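Uncharacterized protein (Bacteroides ovatus CL02T12C04, PDB 6PTM) probably hydrolyses carrageenan chains or oligosaccharides from their ends, as an exo-carrageenase of glycoside hydrolase family 42. Local coordinates at residues A173-K178 against N538-T543; W177-K182 against W507-R512; G603-N608 against E629-Y634. All coordinates share one frame; numbering follows the deposited sequence.

Interaction 1 of 3, residues A173-K178 against N538-T543; sequences ADWTWK and NEVHAT
Trp175 NE1 donates to His541 NE2 across 2.8 Å in a nearly straight bond (N-H...N 168°), tying the end of strand 168-175 to helix 534-549. The imidazole nitrogen lies close to the indole plane, whereas NE1 is slightly tilted from the imidazole plane; the two rings meet rim to rim and neither covers the other. With NE2 used as an acceptor, the histidine is probably neutral and protonated on ND1. Trp175 holds CG anti to its carbonyl carbon (chi1 -58°), which brings the indole nitrogen round to the helix. The CE1 edge of the same imidazole comes to 3.4 Å from Ala173 O. Val540 supplies the apolar part with both its methyls: CG1 rests on Ala173 CB at 3.7 Å, and CG2 touches Trp175 CH2 at 3.8 Å. Residues 173-175 and 538-543 run almost antiparallel, their short axes at 157° and 9.0 Å apart, as the strand and helix layers do in the (beta/alpha)8 barrel of family 42; the helix follows strand 503-506, which pairs with strand 168-175 where the barrel closes. The CB of Asp174 leaves the backbone away from the helix, and its OD2 accepts twice, from Trp175 N at 2.6 Å on the anti side and from Lys178 NZ at 2.8 Å from above the carboxylate plane. The buried ammonium of Lys178 also bonds the carbonyl oxygens of Tyr184, His188 and Gly189.

Interaction 2 of 3, residues W177-K182 against W507-R512; sequences WKPRIK and WYWCRR
Trp177 lies against Trp507 edge to face: the CZ3-CH2 edge of Trp507 points at a face of the Trp177 six-membered ring, with centroids 5.4 Å apart and planes at 60°. Tyr508 joins the cluster by its rim, CD1 standing 3.6 Å from Trp177 CZ3, while Cys510 SG sits at the Trp177 ring edge, 4.2 Å from CE3. Further along, the extended start of the Lys178 chain (CG anti to the backbone N, chi1 -174°) lays CG over the five-membered ring of Trp509, a CH-pi contact 3.7 Å from the centroid; Trp509 NE1 is bonded to Tyr84 OH. Pro179 touches Trp509 CD1 with its CD at 3.7 Å, and its CG lies over a face of the Arg512 guanidinium. That guanidinium forms the polar edge. Its NH2 donates to Trp177 O at 2.7 Å, with the acceptor in the guanidinium plane but the donor above the carbonyl plane, and its NE reaches Cys510 O at 3.3 Å. These loops leave strands 168-175 and 503-506 at the C-terminal mouth of the (beta/alpha)8 barrel, where family 42 enzymes have their active site, and the cis peptide between Trp507 and Tyr508 resembles the one that follows the last barrel strand in many related glycosidases.

Interaction 3 of 3, residues G603-N608 against E629-Y634; sequences GILKNN and ETVQKY
Leu605 overlaps the methyl of Thr630, with its CB 3.5 Å from Thr630 CG2, tighter than a usual carbon-carbon contact, and its CD2 3.7 Å from the same methyl. The leucine and the threonine pass alongside one another, pointing oppositely. Thr630 holds CG2 anti to its backbone N, which turns the methyl to Leu605 and leaves OG1 (chi1 -55°) to bond Ser626 O one turn back in its own helix. Beyond the threonine, Leu605 CD2 reaches Val631 CG2 at 4.2 Å and Tyr634 CB at 4.3 Å, so one leucine branch lies along a turn of helix 625-636. The short helical segments cross at 46° with axes 9.9 Å apart. Both helices pack on one side of a parallel five-stranded sheet in flavodoxin-like order, each following a strand of it, and Leu605 and Tyr634 both rest on Ile615 of strand 614-617. At the outer edge Lys606 runs roughly perpendicular to the threonine, its NZ 3.7 Å from Thr630 OG1; its salt bridge is with Glu602. A serine in place of Thr630 would probably leave a gap beside Leu605 CB and CD2 and cost the leucine its tightest neighbour across the pair, while its other contacts stayed. Asn607 ND2 bonds Gly603 O at 2.8 Å within the last turn of helix 602-607. With no hydrogen bond across the pair, and with the threonine hydroxyl and lysine ammonium bonded within their own helices, cohesion here probably rests on the fit of buried carbon atoms, with the one charged group that takes part, the Lys606 ammonium, at the exposed edge.

How the interactions relate
Interactions 1 and 2 adjoin, their centres about 10 Å apart, and share Trp177 and Lys178: the chain that leaves the first barrel strand, 168-175, serves both. Thr176 O probably accepts a hydrogen bond from Trp509 N at 2.7 Å, linking them directly. Their second segments, 507-512 and 538-543, follow the last barrel strand, 503-506, first as loop and then as helix 534-549, so both lie at the seam where the first and last barrel strands pair. Interaction 3 comes later in the chain, in a separate parallel-sheet domain on the opposite side of the chain's centre, its centre about 40 Å from that of interaction 1 and about 46 Å from that of interaction 2, and it touches neither.

Interaction 1 of 3, residues A173-K178 against N538-T543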
loop_
_atom_site.group_PDB
_atom_site.type_symbol
_atom_site.label_atom_id
_atom_site.label_comp_id
_atom_site.label_asym_id
_atom_site.label_seq_id
_atom_site.Cartn_x
_atom_site.Cartn_y
_atom_site.Cartn_z
ATOM N N ALA A 173 1.408 -2.992 13.520
ATOM C CA ALA A 173 -0.021 -2.717 13.251
ATOM C C ALA A 173 -0.593 -1.874 14.383
ATOM O O ALA A 173 -0.378 -2.233 15.565
ATOM C CB ALA A 173 -0.781 -3.997 13.109
ATOM N N ASP A 174 -1.274 -0.793 14.028
ATOM C CA ASP A 174 -2.165 -0.018 14.927
ATOM C C ASP A 174 -3.440 0.369 14.142
ATOM O O ASP A 174 -3.668 -0.148 13.055
ATOM C CB ASP A 174 -1.428 1.181 15.533
ATOM C CG ASP A 174 -1.986 1.621 16.883
ATOM O OD1 ASP A 174 -1.206 2.059 17.736
ATOM O OD2 ASP A 174 -3.212 1.581 17.046
ATOM N N TRP A 175 -4.258 1.244 14.688
ATOM C CA TRP A 175 -5.611 1.523 14.166
ATOM C C TRP A 175 -5.859 3.028 14.157
ATOM O O TRP A 175 -5.563 3.659 15.151
ATOM C CB TRP A 175 -6.637 0.805 15.035
ATOM C CG TRP A 175 -6.453 -0.677 15.112
ATOM C CD1 TRP A 175 -5.660 -1.347 15.995
ATOM C CD2 TRP A 175 -7.054 -1.673 14.268
ATOM N NE1 TRP A 175 -5.684 -2.687 15.721
ATOM C CE2 TRP A 175 -6.559 -2.929 14.698
ATOM C CE3 TRP A 175 -7.946 -1.644 13.189
ATOM C CZ2 TRP A 175 -6.928 -4.131 14.094
ATOM C CZ3 TRP A 175 -8.346 -2.842 12.619
ATOM C CH2 TRP A 175 -7.807 -4.061 13.036
ATOM N N THR A 176 -6.403 3.554 13.069
ATOM C CA THR A 176 -6.816 4.965 12.922
ATOM C C THR A 176 -7.765 5.370 14.080
ATOM O O THR A 176 -8.713 4.617 14.380
ATOM C CB THR A 176 -7.418 5.171 11.524
ATOM O OG1 THR A 176 -6.509 4.590 10.574
ATOM C CG2 THR A 176 -7.653 6.644 11.241
ATOM N N TRP A 177 -7.444 6.478 14.759
ATOM C CA TRP A 177 -8.280 7.172 15.786
ATOM C C TRP A 177 -8.444 6.340 17.053
ATOM O O TRP A 177 -9.291 6.735 17.858
ATOM C CB TRP A 177 -9.678 7.522 15.247
ATOM C CG TRP A 177 -9.690 8.511 14.128
ATOM C CD1 TRP A 177 -8.708 9.403 13.793
ATOM C CD2 TRP A 177 -10.757 8.698 13.181
ATOM N NE1 TRP A 177 -9.099 10.131 12.696
ATOM C CE2 TRP A 177 -10.351 9.726 12.302
ATOM C CE3 TRP A 177 -12.019 8.119 13.006
ATOM C CZ2 TRP A 177 -11.154 10.162 11.248
ATOM C CZ3 TRP A 177 -12.810 8.550 11.960
ATOM C CH2 TRP A 177 -12.378 9.549 11.089
ATOM N N LYS A 178 -7.728 5.223 17.215
ATOM C CA LYS A 178 -7.801 4.387 18.444
ATOM C C LYS A 178 -7.450 5.248 19.651
ATOM O O LYS A 178 -6.405 5.905 19.688
ATOM C CB LYS A 178 -6.826 3.208 18.415
ATOM C CG LYS A 178 -6.962 2.224 19.578
ATOM C CD LYS A 178 -5.857 1.207 19.575
ATOM C CE LYS A 178 -4.522 1.841 19.942
ATOM N NZ LYS A 178 -3.410 0.883 19.764
ATOM N N ASN A 538 -8.370 -8.984 16.368
ATOM C CA ASN A 538 -7.362 -9.888 16.980
ATOM C C ASN A 538 -6.454 -10.435 15.863
ATOM O O ASN A 538 -5.236 -10.481 16.085
ATOM C CB ASN A 538 -8.002 -10.990 17.822
ATOM C CG ASN A 538 -6.972 -11.995 18.282
ATOM O OD1 ASN A 538 -6.077 -11.679 19.080
ATOM N ND2 ASN A 538 -7.064 -13.184 17.728
ATOM N N GLU A 539 -6.996 -10.835 14.700
ATOM C CA GLU A 539 -6.189 -11.604 13.733
ATOM C C GLU A 539 -5.107 -10.713 13.120
ATOM O O GLU A 539 -4.027 -11.254 12.768
ATOM C CB GLU A 539 -7.044 -12.193 12.633
ATOM C CG GLU A 539 -6.322 -13.271 11.883
ATOM C CD GLU A 539 -6.064 -14.522 12.690
ATOM O OE1 GLU A 539 -6.690 -14.680 13.764
ATOM O OE2 GLU A 539 -5.259 -15.360 12.222
ATOM N N VAL A 540 -5.334 -9.406 12.987
ATOM C CA VAL A 540 -4.257 -8.505 12.489
ATOM C C VAL A 540 -3.043 -8.641 13.414
ATOM O O VAL A 540 -1.940 -8.861 12.910
ATOM C CB VAL A 540 -4.682 -7.030 12.362
ATOM C CG1 VAL A 540 -3.493 -6.198 11.929
ATOM C CG2 VAL A 540 -5.827 -6.853 11.371
ATOM N N HIS A 541 -3.244 -8.540 14.730
ATOM C CA HIS A 541 -2.128 -8.604 15.711
ATOM C C HIS A 541 -1.520 -10.006 15.772
ATOM O O HIS A 541 -0.288 -10.104 15.912
ATOM C CB HIS A 541 -2.605 -8.080 17.064
ATOM C CG HIS A 541 -3.020 -6.669 16.947
ATOM N ND1 HIS A 541 -2.094 -5.684 16.714
ATOM C CD2 HIS A 541 -4.228 -6.085 16.954
ATOM C CE1 HIS A 541 -2.727 -4.528 16.603
ATOM N NE2 HIS A 541 -4.044 -4.748 16.726
ATOM N N ALA A 542 -2.336 -11.052 15.662
ATOM C CA ALA A 542 -1.853 -12.442 15.581
ATOM C C ALA A 542 -0.989 -12.613 14.329
ATOM O O ALA A 542 0.036 -13.294 14.392
ATOM C CB ALA A 542 -3.011 -13.414 15.600
ATOM N N THR A 543 -1.386 -12.037 13.208
ATOM C CA THR A 543 -0.549 -12.081 11.983
ATOM C C THR A 543 0.808 -11.386 12.237
ATOM O O THR A 543 1.854 -11.962 11.923
ATOM C CB THR A 543 -1.344 -11.550 10.796
ATOM O OG1 THR A 543 -2.582 -12.281 10.714
ATOM C CG2 THR A 543 -0.573 -11.710 9.516
#

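Interaction 2 of 3, residues W177-K182 against W507-R512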
loop_
_atom_site.group_PDB
_atom_site.type_symbol
_atom_site.label_atom_id
_atom_site.label_comp_id
_atom_site.label_asym_id
_atom_site.label_seq_id
_atom_site.Cartn_x
_atom_site.Cartn_y
_atom_site.Cartn_z
ATOM N N TRP A 177 -7.444 6.478 14.759
ATOM C CA TRP A 177 -8.280 7.172 15.786
ATOM C C TRP A 177 -8.444 6.340 17.053
ATOM O O TRP A 177 -9.291 6.735 17.858
ATOM C CB TRP A 177 -9.678 7.522 15.247
ATOM C CG TRP A 177 -9.690 8.511 14.128
ATOM C CD1 TRP A 177 -8.708 9.403 13.793
ATOM C CD2 TRP A 177 -10.757 8.698 13.181
ATOM N NE1 TRP A 177 -9.099 10.131 12.696
ATOM C CE2 TRP A 177 -10.351 9.726 12.302
ATOM C CE3 TRP A 177 -12.019 8.119 13.006
ATOM C CZ2 TRP A 177 -11.154 10.162 11.248
ATOM C CZ3 TRP A 177 -12.810 8.550 11.960
ATOM C CH2 TRP A 177 -12.378 9.549 11.089
ATOM N N LYS A 178 -7.728 5.223 17.215
ATOM C CA LYS A 178 -7.801 4.387 18.444
ATOM C C LYS A 178 -7.450 5.248 19.651
ATOM O O LYS A 178 -6.405 5.905 19.688
ATOM C CB LYS A 178 -6.826 3.208 18.415
ATOM C CG LYS A 178 -6.962 2.224 19.578
ATOM C CD LYS A 178 -5.857 1.207 19.575
ATOM C CE LYS A 178 -4.522 1.841 19.942
ATOM N NZ LYS A 178 -3.410 0.883 19.764
ATOM N N PRO A 179 -8.291 5.257 20.705
ATOM C CA PRO A 179 -7.939 6.009 21.916
ATOM C C PRO A 179 -6.601 5.508 22.471
ATOM O O PRO A 179 -6.390 4.302 22.530
ATOM C CB PRO A 179 -9.110 5.732 22.868
ATOM C CG PRO A 179 -10.259 5.435 21.913
ATOM C CD PRO A 179 -9.625 4.639 20.784
ATOM N N ARG A 180 -5.723 6.439 22.837
ATOM C CA ARG A 180 -4.337 6.154 23.280
ATOM C C ARG A 180 -4.383 5.921 24.790
ATOM O O ARG A 180 -3.936 6.778 25.536
ATOM C CB ARG A 180 -3.435 7.312 22.846
ATOM C CG ARG A 180 -3.449 7.552 21.337
ATOM C CD ARG A 180 -2.339 6.800 20.636
ATOM N NE ARG A 180 -1.053 7.141 21.242
ATOM C CZ ARG A 180 -0.053 6.295 21.487
ATOM N NH1 ARG A 180 -0.145 5.009 21.168
ATOM N NH2 ARG A 180 1.042 6.754 22.067
ATOM N N ILE A 181 -4.996 4.827 25.213
ATOM C CA ILE A 181 -5.120 4.479 26.651
ATOM C C ILE A 181 -4.389 3.157 26.895
ATOM O O ILE A 181 -4.284 2.315 25.962
ATOM C CB ILE A 181 -6.595 4.446 27.080
ATOM C CG1 ILE A 181 -7.387 3.383 26.322
ATOM C CG2 ILE A 181 -7.231 5.833 26.938
ATOM C CD1 ILE A 181 -8.647 2.987 27.013
ATOM N N LYS A 182 -3.906 2.964 28.117
ATOM C CA LYS A 182 -3.161 1.743 28.500
ATOM C C LYS A 182 -3.849 0.474 27.948
ATOM O O LYS A 182 -3.115 -0.376 27.339
ATOM C CB LYS A 182 -2.959 1.689 30.015
ATOM C CG LYS A 182 -1.838 0.740 30.413
ATOM C CD LYS A 182 -0.852 1.307 31.438
ATOM C CE LYS A 182 -1.229 0.958 32.861
ATOM N NZ LYS A 182 -1.299 -0.516 33.040
ATOM N N TRP A 507 -7.523 1.297 8.961
ATOM C CA TRP A 507 -8.876 1.928 9.042
ATOM C C TRP A 507 -9.882 0.903 9.583
ATOM O O TRP A 507 -10.095 -0.127 8.951
ATOM C CB TRP A 507 -9.307 2.432 7.660
ATOM C CG TRP A 507 -10.676 3.045 7.607
ATOM C CD1 TRP A 507 -11.841 2.408 7.283
ATOM C CD2 TRP A 507 -11.034 4.421 7.877
ATOM N NE1 TRP A 507 -12.888 3.288 7.323
ATOM C CE2 TRP A 507 -12.431 4.525 7.691
ATOM C CE3 TRP A 507 -10.329 5.571 8.267
ATOM C CZ2 TRP A 507 -13.115 5.736 7.821
ATOM C CZ3 TRP A 507 -11.007 6.772 8.393
ATOM C CH2 TRP A 507 -12.382 6.845 8.188
ATOM N N TYR A 508 -10.506 1.134 10.751
ATOM C CA TYR A 508 -10.261 2.218 11.707
ATOM C C TYR A 508 -10.896 1.867 13.065
ATOM O O TYR A 508 -11.800 1.045 13.135
ATOM C CB TYR A 508 -10.801 3.592 11.277
ATOM C CG TYR A 508 -12.302 3.762 11.127
ATOM C CD1 TYR A 508 -12.884 5.015 11.290
ATOM C CD2 TYR A 508 -13.131 2.713 10.740
ATOM C CE1 TYR A 508 -14.247 5.219 11.099
ATOM C CE2 TYR A 508 -14.491 2.898 10.560
ATOM C CZ TYR A 508 -15.054 4.156 10.723
ATOM O OH TYR A 508 -16.399 4.325 10.515
ATOM N N TRP A 509 -10.385 2.463 14.134
ATOM C CA TRP A 509 -10.873 2.200 15.510
ATOM C C TRP A 509 -11.669 3.418 15.965
ATOM O O TRP A 509 -11.138 4.262 16.712
ATOM C CB TRP A 509 -9.723 1.863 16.441
ATOM C CG TRP A 509 -10.115 1.293 17.775
ATOM C CD1 TRP A 509 -10.924 1.838 18.734
ATOM C CD2 TRP A 509 -9.605 0.065 18.329
ATOM N NE1 TRP A 509 -10.961 1.027 19.843
ATOM C CE2 TRP A 509 -10.153 -0.059 19.630
ATOM C CE3 TRP A 509 -8.734 -0.927 17.846
ATOM C CZ2 TRP A 509 -9.857 -1.146 20.448
ATOM C CZ3 TRP A 509 -8.448 -2.003 18.658
ATOM C CH2 TRP A 509 -9.000 -2.103 19.939
ATOM N N CYS A 510 -12.887 3.505 15.452
ATOM C CA CYS A 510 -13.800 4.646 15.687
ATOM C C CYS A 510 -14.522 4.474 17.031
ATOM O O CYS A 510 -15.072 5.472 17.496
ATOM C CB CYS A 510 -14.796 4.781 14.544
ATOM S SG CYS A 510 -15.560 6.419 14.505
ATOM N N ARG A 511 -14.519 3.269 17.623
ATOM C CA ARG A 511 -15.044 3.004 18.993
ATOM C C ARG A 511 -14.350 3.896 20.025
ATOM O O ARG A 511 -13.107 3.974 20.031
ATOM C CB ARG A 511 -14.796 1.547 19.387
ATOM C CG ARG A 511 -15.692 0.548 18.673
ATOM C CD ARG A 511 -16.999 0.298 19.437
ATOM N NE ARG A 511 -17.633 -0.919 18.938
ATOM C CZ ARG A 511 -18.816 -1.390 19.323
ATOM N NH1 ARG A 511 -19.535 -0.742 20.221
ATOM N NH2 ARG A 511 -19.236 -2.550 18.850
ATOM N N ARG A 512 -15.128 4.519 20.903
ATOM C CA ARG A 512 -14.590 5.242 22.081
ATOM C C ARG A 512 -14.444 4.207 23.197
ATOM O O ARG A 512 -14.965 3.055 23.031
ATOM C CB ARG A 512 -15.482 6.435 22.478
ATOM C CG ARG A 512 -15.721 7.473 21.386
ATOM C CD ARG A 512 -14.458 8.125 20.805
ATOM N NE ARG A 512 -13.731 7.300 19.829
ATOM C CZ ARG A 512 -12.496 7.529 19.341
ATOM N NH1 ARG A 512 -11.814 8.609 19.703
ATOM N NH2 ARG A 512 -11.953 6.652 18.496
#

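Interaction 3 of 3, residues G603-N608 against E629-Y634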
loop_
_atom_site.group_PDB
_atom_site.type_symbol
_atom_site.label_atom_id
_atom_site.label_comp_id
_atom_site.label_asym_id
_atom_site.label_seq_id
_atom_site.Cartn_x
_atom_site.Cartn_y
_atom_site.Cartn_z
ATOM N N GLY A 603 13.971 5.877 -14.961
ATOM C CA GLY A 603 14.523 6.251 -13.648
ATOM C C GLY A 603 15.106 5.062 -12.908
ATOM O O GLY A 603 16.178 5.173 -12.305
ATOM N N ILE A 604 14.439 3.922 -12.952
ATOM C CA ILE A 604 14.961 2.674 -12.344
ATOM C C ILE A 604 16.259 2.259 -13.056
ATOM O O ILE A 604 17.247 1.889 -12.358
ATOM C CB ILE A 604 13.855 1.595 -12.361
ATOM C CG1 ILE A 604 12.778 1.902 -11.317
ATOM C CG2 ILE A 604 14.411 0.202 -12.166
ATOM C CD1 ILE A 604 11.481 1.104 -11.480
ATOM N N LEU A 605 16.287 2.268 -14.388
ATOM C CA LEU A 605 17.508 1.822 -15.113
ATOM C C LEU A 605 18.635 2.790 -14.756
ATOM O O LEU A 605 19.784 2.340 -14.596
ATOM C CB LEU A 605 17.256 1.767 -16.625
ATOM C CG LEU A 605 16.846 0.399 -17.174
ATOM C CD1 LEU A 605 15.597 -0.114 -16.484
ATOM C CD2 LEU A 605 16.556 0.498 -18.644
ATOM N N LYS A 606 18.349 4.079 -14.624
ATOM C CA LYS A 606 19.451 5.045 -14.376
ATOM C C LYS A 606 19.904 5.021 -12.918
ATOM O O LYS A 606 21.043 5.365 -12.690
ATOM C CB LYS A 606 19.058 6.456 -14.787
ATOM C CG LYS A 606 18.890 6.553 -16.287
ATOM C CD LYS A 606 18.675 7.945 -16.796
ATOM C CE LYS A 606 19.516 8.169 -18.034
ATOM N NZ LYS A 606 18.810 9.088 -18.945
ATOM N N ASN A 607 19.055 4.668 -11.964
ATOM C CA ASN A 607 19.384 4.909 -10.534
ATOM C C ASN A 607 19.571 3.622 -9.742
ATOM O O ASN A 607 20.022 3.756 -8.625
ATOM C CB ASN A 607 18.300 5.761 -9.881
ATOM C CG ASN A 607 18.344 7.160 -10.452
ATOM O OD1 ASN A 607 19.232 7.930 -10.088
ATOM N ND2 ASN A 607 17.442 7.467 -11.376
ATOM N N ASN A 608 19.138 2.462 -10.243
ATOM C CA ASN A 608 19.087 1.197 -9.456
ATOM C C ASN A 608 20.015 0.152 -10.086
ATOM O O ASN A 608 20.185 0.120 -11.305
ATOM C CB ASN A 608 17.665 0.643 -9.353
ATOM C CG ASN A 608 16.710 1.509 -8.561
ATOM O OD1 ASN A 608 17.084 2.583 -8.095
ATOM N ND2 ASN A 608 15.459 1.070 -8.449
ATOM N N GLU A 629 16.471 5.126 -25.534
ATOM C CA GLU A 629 17.930 5.329 -25.326
ATOM C C GLU A 629 18.355 4.578 -24.066
ATOM O O GLU A 629 19.424 3.954 -24.091
ATOM C CB GLU A 629 18.290 6.819 -25.225
ATOM C CG GLU A 629 18.260 7.522 -26.569
ATOM C CD GLU A 629 18.266 9.046 -26.517
ATOM O OE1 GLU A 629 18.182 9.624 -25.397
ATOM O OE2 GLU A 629 18.336 9.654 -27.606
ATOM N N THR A 630 17.576 4.640 -22.983
ATOM C CA THR A 630 18.009 3.974 -21.743
ATOM C C THR A 630 17.883 2.458 -21.950
ATOM O O THR A 630 18.778 1.726 -21.492
ATOM C CB THR A 630 17.276 4.559 -20.532
ATOM O OG1 THR A 630 17.504 5.967 -20.544
ATOM C CG2 THR A 630 17.758 4.000 -19.221
ATOM N N VAL A 631 16.838 1.984 -22.629
ATOM C CA VAL A 631 16.697 0.512 -22.817
ATOM C C VAL A 631 17.829 0.042 -23.745
ATOM O O VAL A 631 18.325 -1.064 -23.502
ATOM C CB VAL A 631 15.293 0.117 -23.305
ATOM C CG1 VAL A 631 15.242 -1.325 -23.780
ATOM C CG2 VAL A 631 14.269 0.382 -22.220
ATOM N N GLN A 632 18.299 0.897 -24.671
ATOM C CA GLN A 632 19.434 0.567 -25.589
ATOM C C GLN A 632 20.682 0.332 -24.742
ATOM O O GLN A 632 21.391 -0.698 -24.986
ATOM C CB GLN A 632 19.680 1.646 -26.660
ATOM C CG GLN A 632 20.727 1.234 -27.714
ATOM C CD GLN A 632 20.400 -0.078 -28.383
ATOM O OE1 GLN A 632 19.410 -0.199 -29.108
ATOM N NE2 GLN A 632 21.198 -1.102 -28.089
ATOM N N LYS A 633 20.938 1.211 -23.766
ATOM C CA LYS A 633 22.154 1.119 -22.906
ATOM C C LYS A 633 22.120 -0.224 -22.166
ATOM O O LYS A 633 23.198 -0.822 -21.946
ATOM C CB LYS A 633 22.301 2.308 -21.946
ATOM C CG LYS A 633 22.721 3.621 -22.594
ATOM C CD LYS A 633 23.237 4.691 -21.645
ATOM N N TYR A 634 20.934 -0.716 -21.798
ATOM C CA TYR A 634 20.813 -2.016 -21.113
ATOM C C TYR A 634 21.156 -3.141 -22.100
ATOM O O TYR A 634 21.880 -4.039 -21.682
ATOM C CB TYR A 634 19.431 -2.163 -20.471
ATOM C CG TYR A 634 19.143 -3.554 -19.997
ATOM C CD1 TYR A 634 19.871 -4.135 -18.980
ATOM C CD2 TYR A 634 18.124 -4.272 -20.567
ATOM C CE1 TYR A 634 19.585 -5.417 -18.547
ATOM C CE2 TYR A 634 17.832 -5.556 -20.169
ATOM C CZ TYR A 634 18.557 -6.124 -19.142
ATOM O OH TYR A 634 18.273 -7.410 -18.797
#